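Local coordinates for putative regulatory protein (Streptomyces coelicolor A3, PDB 2PZ9) that probably binds DNA as a TetR-family transcriptional regulator, its helix-turn-helix domain joined to an all-helical core that takes part in pairing with a second subunit, at residues 42-47 and 114-119; 69-74 and 78-83; 87-92 and 108-113. All coordinates share one frame; numbering follows the deposited sequence.

Contact 1: residues 42-47 and 114-119; sequences EFARHG and RPDHYR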
loop_
_atom_site.group_PDB
_atom_site.type_symbol
_atom_site.label_atom_id
_atom_site.label_comp_id
_atom_site.label_asym_id
_atom_site.label_seq_id
_atom_site.Cartn_x
_atom_site.Cartn_y
_atom_site.Cartn_z
ATOM N N GLU A 42 4.745 -17.433 9.211
ATOM C CA GLU A 42 3.394 -17.460 9.812
ATOM C C GLU A 42 2.700 -16.095 9.991
ATOM O O GLU A 42 1.476 -16.000 9.871
ATOM C CB GLU A 42 3.425 -18.172 11.166
ATOM C CG GLU A 42 2.071 -18.239 11.908
ATOM C CD GLU A 42 1.149 -19.344 11.400
ATOM O OE1 GLU A 42 1.615 -20.226 10.641
ATOM O OE2 GLU A 42 -0.045 -19.332 11.768
ATOM N N PHE A 43 3.458 -15.054 10.318
ATOM C CA PHE A 43 2.897 -13.705 10.378
ATOM C C PHE A 43 2.531 -13.147 8.999
ATOM O O PHE A 43 1.488 -12.535 8.843
ATOM C CB PHE A 43 3.825 -12.738 11.124
ATOM C CG PHE A 43 3.910 -12.989 12.625
ATOM C CD1 PHE A 43 2.776 -13.374 13.362
ATOM C CD2 PHE A 43 5.118 -12.807 13.311
ATOM C CE1 PHE A 43 2.860 -13.594 14.759
ATOM C CE2 PHE A 43 5.202 -13.023 14.696
ATOM C CZ PHE A 43 4.066 -13.417 15.419
ATOM N N ALA A 44 3.375 -13.370 7.999
ATOM C CA ALA A 44 3.055 -12.933 6.653
ATOM C C ALA A 44 1.753 -13.576 6.147
ATOM O O ALA A 44 0.930 -12.908 5.537
ATOM C CB ALA A 44 4.216 -13.198 5.700
ATOM N N ARG A 45 1.566 -14.861 6.428
ATOM C CA ARG A 45 0.359 -15.593 6.054
ATOM C C ARG A 45 -0.900 -15.103 6.744
ATOM O O ARG A 45 -1.872 -14.749 6.102
ATOM C CB ARG A 45 0.532 -17.064 6.405
ATOM C CG ARG A 45 0.553 -17.999 5.234
ATOM C CD ARG A 45 1.021 -19.379 5.675
ATOM N NE ARG A 45 1.717 -20.068 4.588
ATOM C CZ ARG A 45 2.969 -19.810 4.203
ATOM N NH1 ARG A 45 3.695 -18.865 4.808
ATOM N NH2 ARG A 45 3.500 -20.490 3.194
ATOM N N HIS A 46 -0.886 -15.104 8.064
ATOM C CA HIS A 46 -2.135 -15.057 8.800
ATOM C C HIS A 46 -2.293 -13.785 9.610
ATOM O O HIS A 46 -3.371 -13.510 10.147
ATOM C CB HIS A 46 -2.227 -16.277 9.705
ATOM C CG HIS A 46 -2.217 -17.585 8.970
ATOM N ND1 HIS A 46 -1.139 -18.447 8.996
ATOM C CD2 HIS A 46 -3.154 -18.182 8.196
ATOM C CE1 HIS A 46 -1.412 -19.517 8.270
ATOM N NE2 HIS A 46 -2.626 -19.379 7.772
ATOM N N GLY A 47 -1.221 -12.999 9.672
ATOM C CA GLY A 47 -1.157 -11.837 10.553
ATOM C C GLY A 47 -0.970 -12.278 11.979
ATOM O O GLY A 47 -0.631 -13.434 12.231
ATOM N N ARG A 114 11.887 -10.064 -0.752
ATOM C CA ARG A 114 11.152 -10.470 0.454
ATOM C C ARG A 114 9.677 -10.029 0.396
ATOM O O ARG A 114 9.270 -9.078 1.078
ATOM C CB ARG A 114 11.840 -9.942 1.725
ATOM C CG ARG A 114 13.362 -9.743 1.631
ATOM C CD ARG A 114 14.165 -10.637 2.575
ATOM N NE ARG A 114 14.976 -11.650 1.872
ATOM C CZ ARG A 114 16.178 -11.446 1.306
ATOM N NH1 ARG A 114 16.755 -10.237 1.324
ATOM N NH2 ARG A 114 16.808 -12.461 0.704
ATOM N N PRO A 115 8.869 -10.746 -0.415
ATOM C CA PRO A 115 7.465 -10.405 -0.614
ATOM C C PRO A 115 6.734 -10.364 0.715
ATOM O O PRO A 115 5.842 -9.538 0.926
ATOM C CB PRO A 115 6.931 -11.572 -1.455
ATOM C CG PRO A 115 8.111 -12.157 -2.104
ATOM C CD PRO A 115 9.244 -11.964 -1.164
ATOM N N ASP A 116 7.136 -11.249 1.613
ATOM C CA ASP A 116 6.450 -11.428 2.875
ATOM C C ASP A 116 6.862 -10.440 3.990
ATOM O O ASP A 116 6.215 -10.390 5.038
ATOM C CB ASP A 116 6.589 -12.882 3.311
ATOM C CG ASP A 116 8.036 -13.290 3.533
ATOM O OD1 ASP A 116 8.973 -12.558 3.101
ATOM O OD2 ASP A 116 8.228 -14.364 4.162
ATOM N N HIS A 117 7.913 -9.652 3.770
ATOM C CA HIS A 117 8.216 -8.547 4.681
ATOM C C HIS A 117 7.082 -7.576 4.503
ATOM O O HIS A 117 6.546 -7.019 5.478
ATOM C CB HIS A 117 9.550 -7.865 4.335
ATOM C CG HIS A 117 9.844 -6.618 5.137
ATOM N ND1 HIS A 117 11.130 -6.238 5.483
ATOM C CD2 HIS A 117 9.025 -5.661 5.655
ATOM C CE1 HIS A 117 11.090 -5.108 6.174
ATOM N NE2 HIS A 117 9.823 -4.739 6.297
ATOM N N TYR A 118 6.712 -7.391 3.243
ATOM C CA TYR A 118 5.645 -6.483 2.910
ATOM C C TYR A 118 4.305 -6.892 3.554
ATOM O O TYR A 118 3.637 -6.055 4.172
ATOM C CB TYR A 118 5.513 -6.338 1.398
ATOM C CG TYR A 118 4.397 -5.398 1.035
ATOM C CD1 TYR A 118 4.596 -4.018 1.047
ATOM C CD2 TYR A 118 3.117 -5.881 0.730
ATOM C CE1 TYR A 118 3.572 -3.141 0.730
ATOM C CE2 TYR A 118 2.077 -5.004 0.424
ATOM C CZ TYR A 118 2.321 -3.635 0.421
ATOM O OH TYR A 118 1.307 -2.762 0.102
ATOM N N ARG A 119 3.931 -8.166 3.406
ATOM C CA ARG A 119 2.720 -8.721 4.028
ATOM C C ARG A 119 2.766 -8.498 5.514
ATOM O O ARG A 119 1.803 -8.047 6.125
ATOM C CB ARG A 119 2.647 -10.224 3.846
ATOM C CG ARG A 119 2.407 -10.715 2.470
ATOM C CD ARG A 119 1.573 -11.956 2.597
ATOM N NE ARG A 119 0.212 -11.702 2.142
ATOM C CZ ARG A 119 -0.896 -12.292 2.597
ATOM N NH1 ARG A 119 -0.868 -13.187 3.580
ATOM N NH2 ARG A 119 -2.060 -11.964 2.057
#

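Contact 2: residues 69-74 and 78-83; sequences AYFRSK and YAHVAE. With SO4 (sulfate ion), chain D.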
loop_
_atom_site.group_PDB
_atom_site.type_symbol
_atom_site.label_atom_id
_atom_site.label_comp_id
_atom_site.label_asym_id
_atom_site.label_seq_id
_atom_site.Cartn_x
_atom_site.Cartn_y
_atom_site.Cartn_z
ATOM N N ALA A 69 9.573 -19.150 26.306
ATOM C CA ALA A 69 10.739 -18.800 27.113
ATOM C C ALA A 69 11.423 -17.577 26.480
ATOM O O ALA A 69 11.738 -16.614 27.175
ATOM C CB ALA A 69 11.688 -19.959 27.247
ATOM N N TYR A 70 11.616 -17.594 25.160
ATOM C CA TYR A 70 12.219 -16.458 24.479
ATOM C C TYR A 70 11.280 -15.267 24.461
ATOM O O TYR A 70 11.691 -14.131 24.674
ATOM C CB TYR A 70 12.610 -16.818 23.039
ATOM C CG TYR A 70 13.766 -17.790 22.943
ATOM C CD1 TYR A 70 13.544 -19.178 23.027
ATOM C CD2 TYR A 70 15.076 -17.332 22.774
ATOM C CE1 TYR A 70 14.606 -20.087 22.966
ATOM C CE2 TYR A 70 16.138 -18.222 22.701
ATOM C CZ TYR A 70 15.898 -19.605 22.802
ATOM O OH TYR A 70 16.937 -20.504 22.739
ATOM N N PHE A 71 10.011 -15.525 24.202
ATOM C CA PHE A 71 9.079 -14.442 23.972
ATOM C C PHE A 71 7.898 -14.541 24.909
ATOM O O PHE A 71 7.352 -15.620 25.124
ATOM C CB PHE A 71 8.618 -14.452 22.524
ATOM C CG PHE A 71 9.758 -14.516 21.525
ATOM C CD1 PHE A 71 10.136 -15.730 20.957
ATOM C CD2 PHE A 71 10.445 -13.361 21.156
ATOM C CE1 PHE A 71 11.182 -15.796 20.024
ATOM C CE2 PHE A 71 11.489 -13.410 20.237
ATOM C CZ PHE A 71 11.859 -14.632 19.659
ATOM N N ARG A 72 7.522 -13.403 25.481
ATOM C CA ARG A 72 6.429 -13.321 26.434
ATOM C C ARG A 72 5.071 -13.793 25.849
ATOM O O ARG A 72 4.296 -14.466 26.520
ATOM C CB ARG A 72 6.379 -11.873 26.904
ATOM C CG ARG A 72 5.335 -11.510 27.884
ATOM C CD ARG A 72 5.421 -10.004 28.004
ATOM N NE ARG A 72 4.484 -9.485 28.986
ATOM C CZ ARG A 72 4.750 -9.342 30.279
ATOM N NH1 ARG A 72 5.939 -9.674 30.766
ATOM N NH2 ARG A 72 3.821 -8.864 31.094
ATOM N N SER A 73 4.798 -13.447 24.589
ATOM C CA SER A 73 3.454 -13.559 24.011
ATOM C C SER A 73 3.490 -13.625 22.493
ATOM O O SER A 73 4.463 -13.222 21.862
ATOM C CB SER A 73 2.615 -12.348 24.431
ATOM O OG SER A 73 3.062 -11.157 23.790
ATOM N N LYS A 74 2.417 -14.110 21.894
ATOM C CA LYS A 74 2.305 -14.039 20.446
ATOM C C LYS A 74 2.633 -12.624 19.955
ATOM O O LYS A 74 3.292 -12.444 18.932
ATOM C CB LYS A 74 0.893 -14.444 20.014
ATOM C CG LYS A 74 0.774 -15.018 18.600
ATOM C CD LYS A 74 -0.655 -15.500 18.273
ATOM C CE LYS A 74 -1.668 -14.360 18.243
ATOM N NZ LYS A 74 -3.058 -14.846 18.150
ATOM N N TYR A 78 5.682 -11.193 17.531
ATOM C CA TYR A 78 5.517 -10.292 16.391
ATOM C C TYR A 78 6.466 -9.089 16.506
ATOM O O TYR A 78 7.293 -8.871 15.609
ATOM C CB TYR A 78 4.070 -9.821 16.175
ATOM C CG TYR A 78 3.937 -8.905 14.946
ATOM C CD1 TYR A 78 3.947 -7.497 15.072
ATOM C CD2 TYR A 78 3.825 -9.446 13.650
ATOM C CE1 TYR A 78 3.842 -6.665 13.954
ATOM C CE2 TYR A 78 3.713 -8.618 12.515
ATOM C CZ TYR A 78 3.727 -7.233 12.674
ATOM O OH TYR A 78 3.634 -6.422 11.540
ATOM N N ALA A 79 6.368 -8.343 17.611
ATOM C CA ALA A 79 7.122 -7.095 17.768
ATOM C C ALA A 79 8.576 -7.322 17.408
ATOM O O ALA A 79 9.149 -6.580 16.601
ATOM C CB ALA A 79 6.985 -6.532 19.194
ATOM N N HIS A 80 9.134 -8.391 17.987
ATOM C CA HIS A 80 10.523 -8.798 17.772
ATOM C C HIS A 80 10.831 -8.996 16.291
ATOM O O HIS A 80 11.813 -8.446 15.758
ATOM C CB HIS A 80 10.817 -10.074 18.536
ATOM C CG HIS A 80 12.260 -10.466 18.524
ATOM N ND1 HIS A 80 13.216 -9.814 19.274
ATOM C CD2 HIS A 80 12.912 -11.457 17.866
ATOM C CE1 HIS A 80 14.396 -10.377 19.069
ATOM N NE2 HIS A 80 14.239 -11.380 18.222
ATOM N N VAL A 81 9.971 -9.761 15.635
ATOM C CA VAL A 81 10.127 -10.049 14.238
ATOM C C VAL A 81 10.096 -8.777 13.389
ATOM O O VAL A 81 10.957 -8.595 12.521
ATOM C CB VAL A 81 9.069 -11.025 13.786
ATOM C CG1 VAL A 81 9.204 -11.278 12.311
ATOM C CG2 VAL A 81 9.192 -12.331 14.585
ATOM N N ALA A 82 9.128 -7.902 13.666
ATOM C CA ALA A 82 8.981 -6.629 12.964
ATOM C C ALA A 82 10.249 -5.800 13.108
ATOM O O ALA A 82 10.852 -5.439 12.090
ATOM C CB ALA A 82 7.781 -5.868 13.476
ATOM N N GLU A 83 10.656 -5.511 14.352
ATOM C CA GLU A 83 11.943 -4.848 14.633
ATOM C C GLU A 83 13.058 -5.412 13.755
ATOM O O GLU A 83 13.639 -4.707 12.926
ATOM C CB GLU A 83 12.344 -5.033 16.096
ATOM C CG GLU A 83 11.572 -4.171 17.092
ATOM C CD GLU A 83 11.655 -4.687 18.554
ATOM O OE1 GLU A 83 12.783 -4.736 19.125
ATOM O OE2 GLU A 83 10.585 -5.037 19.139
HETATM S S SO4 D . 17.192 -24.402 22.750
HETATM O O1 SO4 D . 16.285 -25.419 22.200
HETATM O O2 SO4 D . 18.418 -24.279 21.956
HETATM O O3 SO4 D . 16.521 -23.106 22.783
HETATM O O4 SO4 D . 17.540 -24.785 24.110
#

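Contact 3: residues 87-92 and 108-113; sequences TALIEA and FDHFAA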
loop_
_atom_site.group_PDB
_atom_site.type_symbol
_atom_site.label_atom_id
_atom_site.label_comp_id
_atom_site.label_asym_id
_atom_site.label_seq_id
_atom_site.Cartn_x
_atom_site.Cartn_y
_atom_site.Cartn_z
ATOM N N THR A 87 14.987 -3.305 10.869
ATOM C CA THR A 87 16.423 -3.055 10.948
ATOM C C THR A 87 17.130 -3.617 9.727
ATOM O O THR A 87 17.975 -2.963 9.146
ATOM C CB THR A 87 17.030 -3.689 12.211
ATOM O OG1 THR A 87 15.991 -3.906 13.167
ATOM C CG2 THR A 87 18.108 -2.796 12.825
ATOM N N ALA A 88 16.765 -4.835 9.343
ATOM C CA ALA A 88 17.256 -5.454 8.109
ATOM C C ALA A 88 17.093 -4.511 6.920
ATOM O O ALA A 88 17.997 -4.365 6.084
ATOM C CB ALA A 88 16.504 -6.737 7.844
ATOM N N LEU A 89 15.919 -3.889 6.872
ATOM C CA LEU A 89 15.527 -2.989 5.816
ATOM C C LEU A 89 16.356 -1.717 5.862
ATOM O O LEU A 89 17.055 -1.400 4.900
ATOM C CB LEU A 89 14.039 -2.658 5.966
ATOM C CG LEU A 89 13.404 -1.546 5.099
ATOM C CD1 LEU A 89 13.225 -1.978 3.623
ATOM C CD2 LEU A 89 12.069 -0.992 5.709
ATOM N N ILE A 90 16.269 -1.001 6.985
ATOM C CA ILE A 90 16.977 0.253 7.206
ATOM C C ILE A 90 18.434 0.161 6.761
ATOM O O ILE A 90 18.955 1.080 6.132
ATOM C CB ILE A 90 16.847 0.672 8.681
ATOM C CG1 ILE A 90 15.473 1.283 8.899
ATOM C CG2 ILE A 90 17.894 1.679 9.077
ATOM C CD1 ILE A 90 15.005 1.246 10.313
ATOM N N GLU A 91 19.067 -0.966 7.073
ATOM C CA GLU A 91 20.460 -1.233 6.701
ATOM C C GLU A 91 20.648 -1.498 5.213
ATOM O O GLU A 91 21.621 -1.048 4.619
ATOM C CB GLU A 91 21.018 -2.387 7.519
ATOM C CG GLU A 91 21.104 -2.029 8.985
ATOM C CD GLU A 91 21.725 -3.116 9.833
ATOM O OE1 GLU A 91 22.497 -3.949 9.299
ATOM O OE2 GLU A 91 21.443 -3.129 11.048
ATOM N N ALA A 92 19.710 -2.221 4.615
ATOM C CA ALA A 92 19.705 -2.432 3.173
ATOM C C ALA A 92 19.382 -1.139 2.393
ATOM O O ALA A 92 19.442 -1.122 1.159
ATOM C CB ALA A 92 18.704 -3.541 2.817
ATOM N N PHE A 108 12.842 -1.392 -4.304
ATOM C CA PHE A 108 12.126 -2.285 -5.164
ATOM C C PHE A 108 12.700 -3.682 -5.011
ATOM O O PHE A 108 11.962 -4.658 -4.830
ATOM C CB PHE A 108 12.237 -1.846 -6.603
ATOM C CG PHE A 108 11.603 -2.805 -7.560
ATOM C CD1 PHE A 108 10.227 -2.771 -7.791
ATOM C CD2 PHE A 108 12.373 -3.776 -8.213
ATOM C CE1 PHE A 108 9.639 -3.689 -8.674
ATOM C CE2 PHE A 108 11.795 -4.686 -9.090
ATOM C CZ PHE A 108 10.442 -4.646 -9.331
ATOM N N ASP A 109 14.032 -3.749 -5.077
ATOM C CA ASP A 109 14.783 -4.980 -4.984
ATOM C C ASP A 109 14.478 -5.714 -3.710
ATOM O O ASP A 109 14.229 -6.914 -3.727
ATOM C CB ASP A 109 16.261 -4.648 -5.020
ATOM C CG ASP A 109 16.717 -4.165 -6.380
ATOM O OD1 ASP A 109 16.008 -4.412 -7.394
ATOM O OD2 ASP A 109 17.795 -3.530 -6.430
ATOM N N HIS A 110 14.504 -4.977 -2.609
ATOM C CA HIS A 110 14.293 -5.534 -1.309
ATOM C C HIS A 110 12.958 -6.256 -1.194
ATOM O O HIS A 110 12.894 -7.378 -0.714
ATOM C CB HIS A 110 14.373 -4.442 -0.270
ATOM C CG HIS A 110 14.172 -4.937 1.129
ATOM N ND1 HIS A 110 15.216 -5.112 2.013
ATOM C CD2 HIS A 110 13.049 -5.308 1.794
ATOM C CE1 HIS A 110 14.741 -5.560 3.165
ATOM N NE2 HIS A 110 13.430 -5.687 3.058
ATOM N N PHE A 111 11.886 -5.621 -1.630
ATOM C CA PHE A 111 10.595 -6.247 -1.530
ATOM C C PHE A 111 10.348 -7.217 -2.649
ATOM O O PHE A 111 9.502 -8.098 -2.516
ATOM C CB PHE A 111 9.491 -5.208 -1.467
ATOM C CG PHE A 111 9.496 -4.422 -0.193
ATOM C CD1 PHE A 111 9.833 -3.065 -0.194
ATOM C CD2 PHE A 111 9.188 -5.043 1.031
ATOM C CE1 PHE A 111 9.846 -2.338 1.011
ATOM C CE2 PHE A 111 9.195 -4.325 2.236
ATOM C CZ PHE A 111 9.520 -2.977 2.226
ATOM N N ALA A 112 11.060 -7.077 -3.760
ATOM C CA ALA A 112 11.008 -8.108 -4.786
ATOM C C ALA A 112 11.546 -9.385 -4.148
ATOM O O ALA A 112 10.940 -10.448 -4.255
ATOM C CB ALA A 112 11.824 -7.710 -6.013
ATOM N N ALA A 113 12.666 -9.252 -3.441
ATOM C CA ALA A 113 13.287 -10.371 -2.741
ATOM C C ALA A 113 12.373 -10.943 -1.636
ATOM O O ALA A 113 12.099 -12.152 -1.612
ATOM C CB ALA A 113 14.652 -9.953 -2.173
#

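Contact 1: residues 42-47 and 114-119
This is a helix-to-helix contact between the probable DNA-binding domain and the core, held by one arginine on two backbone carbonyls and by a small apolar touch. The axes of 42-47 and 115-119 come within 8.4 Å and meet at 49°. A44 touches both D116 and R119: its CB lies 3.4 Å from D116 CB, methyl against methylene. R119 then reaches alongside helix 32-50, to the carbonyls of A44 and R45. Its CG sits beside the backbone N (chi1 -69°), and further bends at chi2 and chi3 carry CD past the A44 carbonyl and return NH1 to it. R119 NH1 donates to A44 O at 2.7 Å, with the acceptor tilted out of the guanidinium plane. The same nitrogen makes a weak bond to R45 O, 3.1 Å from NH1, so two successive carbonyls share one donor group. A44 O also accepts from W123 NE1, one turn further along helix 115-127. The other arm of the guanidinium, NH2, bonds to L126 O of the second subunit, tying this junction to the dimer. Contact between the first and sixth helices is typical of the TetR fold, where it links the DNA-binding domain to the core.

Contact 2: residues 69-74 and 78-83
With CG of F71 set beside its backbone N (chi1 -51°) and that of H80 swung opposite its own N (chi1 -172°), the two side chains cross at about a right angle and their rings meet. They do so where the predicted helix-turn-helix motif of this TetR-type domain ends: helix 64-70 stops, residues 71-73 turn, and helix 74-92 sets out toward the core. F71, the first residue past the helix, is buried, and it presents its ring edge to the imidazole. Its CE2 lies over one face of H80, toward the rim, 3.4 Å from H80 CD2. The planes are inclined at 57° and the centroids stand 5.1 Å apart, an oblique aromatic pair. H80 CB adds an apolar touch, 3.8 Å from F71 CE2. I35 of helix 32-50 also packs on F71, so the phenyl ring bridges the first and fourth helices of the domain.

The turn is finished by S73, the N-cap of helix 74-92, whose OG bonds to A76 N. The first turn of that helix closes with a bond from Y78 N to K74 O, 3.0 Å long. Y78 points its ring away from the turn, and its OH bonds to L120 O on helix 115-127. K74 leads off elsewhere, making a weak bond from NZ to A49 O. At the outer end, Y70 holds a sulfate, probably from the crystallisation liquor, which T31 OG1 also binds: Y70 OH donates to sulfate O3 at 2.6 Å, with O3 in the plane of the phenol ring.

Contact 3: residues 87-92 and 108-113
H110 NE2 is the polar atom nearest the L89 methyl, 3.8 Å from L89 CD1; no hydrogen bond crosses between the segments, and the ring of H117, from helix 115-127, also meets this imidazole. The methyl of L89 is centred on the imidazole. CD1 stands 3.7 Å from the H110 ring centroid and only 8° off the ring normal, a well-aligned CH-pi contact. L89 reaches it with CG trans to the backbone N (chi1 171°), which directs the branch toward helix 100-113, and the leucine and histidine side chains cross at about a right angle. A92, one turn later, approaches the edge of the same ring, its CB 3.9 Å from H110 ND1. F111 completes the cluster. Its CZ lies 4.1 Å from L89 CD1, while H110 CD2 sits over the centre of the phenyl face, so the two neighbouring aromatics also pack on each other. F111 in turn packs on H117 and Y118.

The segment axes come no closer than 11.0 Å and run at 144°, roughly antiparallel, with L89 and H110 meeting between them. Such pairing of the long fourth helix, here 74-92, with the fifth, 100-113, is characteristic of the TetR fold, in which the fourth helix runs from the DNA-binding domain into the core.

Helix 74-92 runs through the set, contributing its start to contact 2 and its far end to contact 3, while contact 1 packs against its flank. Contact 3 lies nearest the centre of the chain, contact 2 furthest out, at the probable DNA-binding end. Each is only partly buried. Their chemistry differs: contact 1 relies on a charged donor to backbone carbonyls, contact 2 on an oblique aromatic pair plus a helix-start bond, contact 3 on apolar and CH-pi packing alone. F43 beside contact 1 packs edge-to-face on Y78 of contact 2, and H117 touches H110, F111 and L89 of contact 3. Contact 1 therefore adjoins both others, whereas contacts 2 and 3 are joined only along helix 74-92.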